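Local coordinates for protein F-112 (PDB 2VQC) that folds as a winged-helix DNA-binding protein of Sulfolobus spindle-shaped virus 1 and is essential for virus function, at residues A[20-24]-A[60-64]. Residues are numbered along the deposited sequence; the frame is centred on the assembly and turned at random.
Sequences MYKIL and HPDEC
Tyr-21 reaches from helix 13-27 to the turn between helix 43-59 and strand 64-68, and its hydroxyl donates a hydrogen bond to Glu-63, OH to OE1 2.7 Å. With CG anti to the backbone N (chi1 -169°), the ring is directed off the helix toward the turn, the hydroxyl resting against the side chains of His-60 and Glu-63. The carboxylate meets the ring at its edge, the planes only 24° apart, and OE1 accepts through its anti lone pair, while OE2 forms a salt bridge with Lys-79. Beside the hydrogen bond, CB of His-60 lies 3.4 Å from Tyr-21 OH; the imidazole slants past the phenol ring, centroids 5.8 Å apart.

On the other side of the hydroxyl, at the CE1 edge, the ring packs against CB of Cys-64, CE1 to CB 3.9 Å. One helical turn on, CD1 of the buried Leu-24 touches Cys-64 SG at 3.6 Å; its branched apolar end suits a disulfide sulfur, bonded to Cys-57, and the rings of Phe-75 and Trp-77. The carbonyl of His-60 draws the turn together, accepting from N of both Glu-63 and Cys-64. Trp-77 of strand 73-77 meets the Tyr-21 ring edge-to-face, and Leu-53 and Ile-56 of helix 43-59 also touch it, placing the phenol between helix and sheet in this winged-helix fold.

Tyrosine suits its place, the ring packing among apolar neighbours while the hydroxyl meets the polar turn; glutamate offers two oxygens to two partners. Its carboxylate is probably stabilised as the anion, and the hydrogen bond ties the first helix to a disulfide-braced turn.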
loop_
_atom_site.group_PDB
_atom_site.type_symbol
_atom_site.label_atom_id
_atom_site.label_comp_id
_atom_site.label_asym_id
_atom_site.label_seq_id
_atom_site.Cartn_x
_atom_site.Cartn_y
_atom_site.Cartn_z
HETATM N N MSE A 20 5.818 1.662 2.605
HETATM C CA MSE A 20 4.463 2.194 2.510
HETATM C C MSE A 20 3.614 1.817 3.724
HETATM O O MSE A 20 2.765 2.594 4.141
HETATM C CB MSE A 20 3.767 1.707 1.237
HETATM C CG MSE A 20 4.398 2.159 -0.077
HETATM SE SE MSE A 20 4.728 4.092 -0.260
HETATM C CE MSE A 20 6.335 4.130 0.752
ATOM N N TYR A 21 3.847 0.636 4.289
ATOM C CA TYR A 21 3.040 0.153 5.408
ATOM C C TYR A 21 3.191 1.047 6.639
ATOM O O TYR A 21 2.204 1.341 7.322
ATOM C CB TYR A 21 3.403 -1.290 5.761
ATOM C CG TYR A 21 2.440 -1.938 6.732
ATOM C CD1 TYR A 21 1.149 -2.274 6.331
ATOM C CD2 TYR A 21 2.817 -2.221 8.042
ATOM C CE1 TYR A 21 0.256 -2.868 7.199
ATOM C CE2 TYR A 21 1.928 -2.824 8.925
ATOM C CZ TYR A 21 0.644 -3.145 8.491
ATOM O OH TYR A 21 -0.259 -3.740 9.337
ATOM N N LYS A 22 4.411 1.488 6.922
ATOM C CA LYS A 22 4.604 2.410 8.035
ATOM C C LYS A 22 4.175 3.843 7.705
ATOM O O LYS A 22 3.825 4.602 8.607
ATOM C CB LYS A 22 6.024 2.341 8.603
ATOM C CG LYS A 22 7.128 2.762 7.704
ATOM C CD LYS A 22 8.437 2.589 8.456
ATOM C CE LYS A 22 9.612 2.941 7.583
ATOM N NZ LYS A 22 10.919 2.818 8.301
ATOM N N ILE A 23 4.166 4.200 6.424
ATOM C CA ILE A 23 3.549 5.456 5.992
ATOM C C ILE A 23 2.018 5.400 6.176
ATOM O O ILE A 23 1.386 6.413 6.497
ATOM C CB ILE A 23 3.946 5.812 4.535
ATOM C CG1 ILE A 23 5.435 6.171 4.499
ATOM C CG2 ILE A 23 3.092 6.970 3.994
ATOM C CD1 ILE A 23 5.967 6.582 3.141
ATOM N N LEU A 24 1.440 4.212 5.996
ATOM C CA LEU A 24 0.008 3.983 6.212
ATOM C C LEU A 24 -0.389 4.249 7.669
ATOM O O LEU A 24 -1.439 4.837 7.946
ATOM C CB LEU A 24 -0.354 2.532 5.859
ATOM C CG LEU A 24 -1.761 2.172 5.353
ATOM C CD1 LEU A 24 -2.092 0.736 5.762
ATOM C CD2 LEU A 24 -2.851 3.110 5.814
ATOM N N HIS A 60 -1.761 -8.780 8.803
ATOM C CA HIS A 60 -2.114 -8.021 10.004
ATOM C C HIS A 60 -3.523 -7.439 9.885
ATOM O O HIS A 60 -3.695 -6.219 9.820
ATOM C CB HIS A 60 -1.104 -6.897 10.220
ATOM C CG HIS A 60 0.311 -7.370 10.305
ATOM N ND1 HIS A 60 1.221 -7.182 9.288
ATOM C CD2 HIS A 60 0.969 -8.039 11.280
ATOM C CE1 HIS A 60 2.383 -7.705 9.637
ATOM N NE2 HIS A 60 2.257 -8.232 10.841
ATOM N N PRO A 61 -4.542 -8.312 9.867
ATOM C CA PRO A 61 -5.917 -7.844 9.653
ATOM C C PRO A 61 -6.476 -7.020 10.821
ATOM O O PRO A 61 -7.477 -6.315 10.651
ATOM C CB PRO A 61 -6.704 -9.145 9.475
ATOM C CG PRO A 61 -5.913 -10.169 10.206
ATOM C CD PRO A 61 -4.480 -9.772 10.065
ATOM N N ASP A 62 -5.838 -7.121 11.987
ATOM C CA ASP A 62 -6.187 -6.289 13.146
ATOM C C ASP A 62 -5.634 -4.856 13.068
ATOM O O ASP A 62 -6.054 -3.995 13.841
ATOM C CB ASP A 62 -5.715 -6.953 14.448
ATOM C CG ASP A 62 -4.210 -7.156 14.495
ATOM O OD1 ASP A 62 -3.647 -7.687 13.509
ATOM O OD2 ASP A 62 -3.592 -6.792 15.517
ATOM N N GLU A 63 -4.692 -4.613 12.152
ATOM C CA GLU A 63 -4.073 -3.289 11.968
ATOM C C GLU A 63 -4.501 -2.614 10.671
ATOM O O GLU A 63 -4.726 -1.405 10.636
ATOM C CB GLU A 63 -2.548 -3.408 11.933
ATOM C CG GLU A 63 -1.912 -4.005 13.175
ATOM C CD GLU A 63 -0.393 -4.071 13.082
ATOM O OE1 GLU A 63 0.156 -3.929 11.968
ATOM O OE2 GLU A 63 0.257 -4.266 14.129
ATOM N N CYS A 64 -4.563 -3.397 9.599
ATOM C CA CYS A 64 -4.789 -2.874 8.262
ATOM C C CYS A 64 -6.063 -3.450 7.655
ATOM O O CYS A 64 -6.438 -4.598 7.914
ATOM C CB CYS A 64 -3.600 -3.196 7.347
ATOM S SG CYS A 64 -3.793 -2.476 5.686
#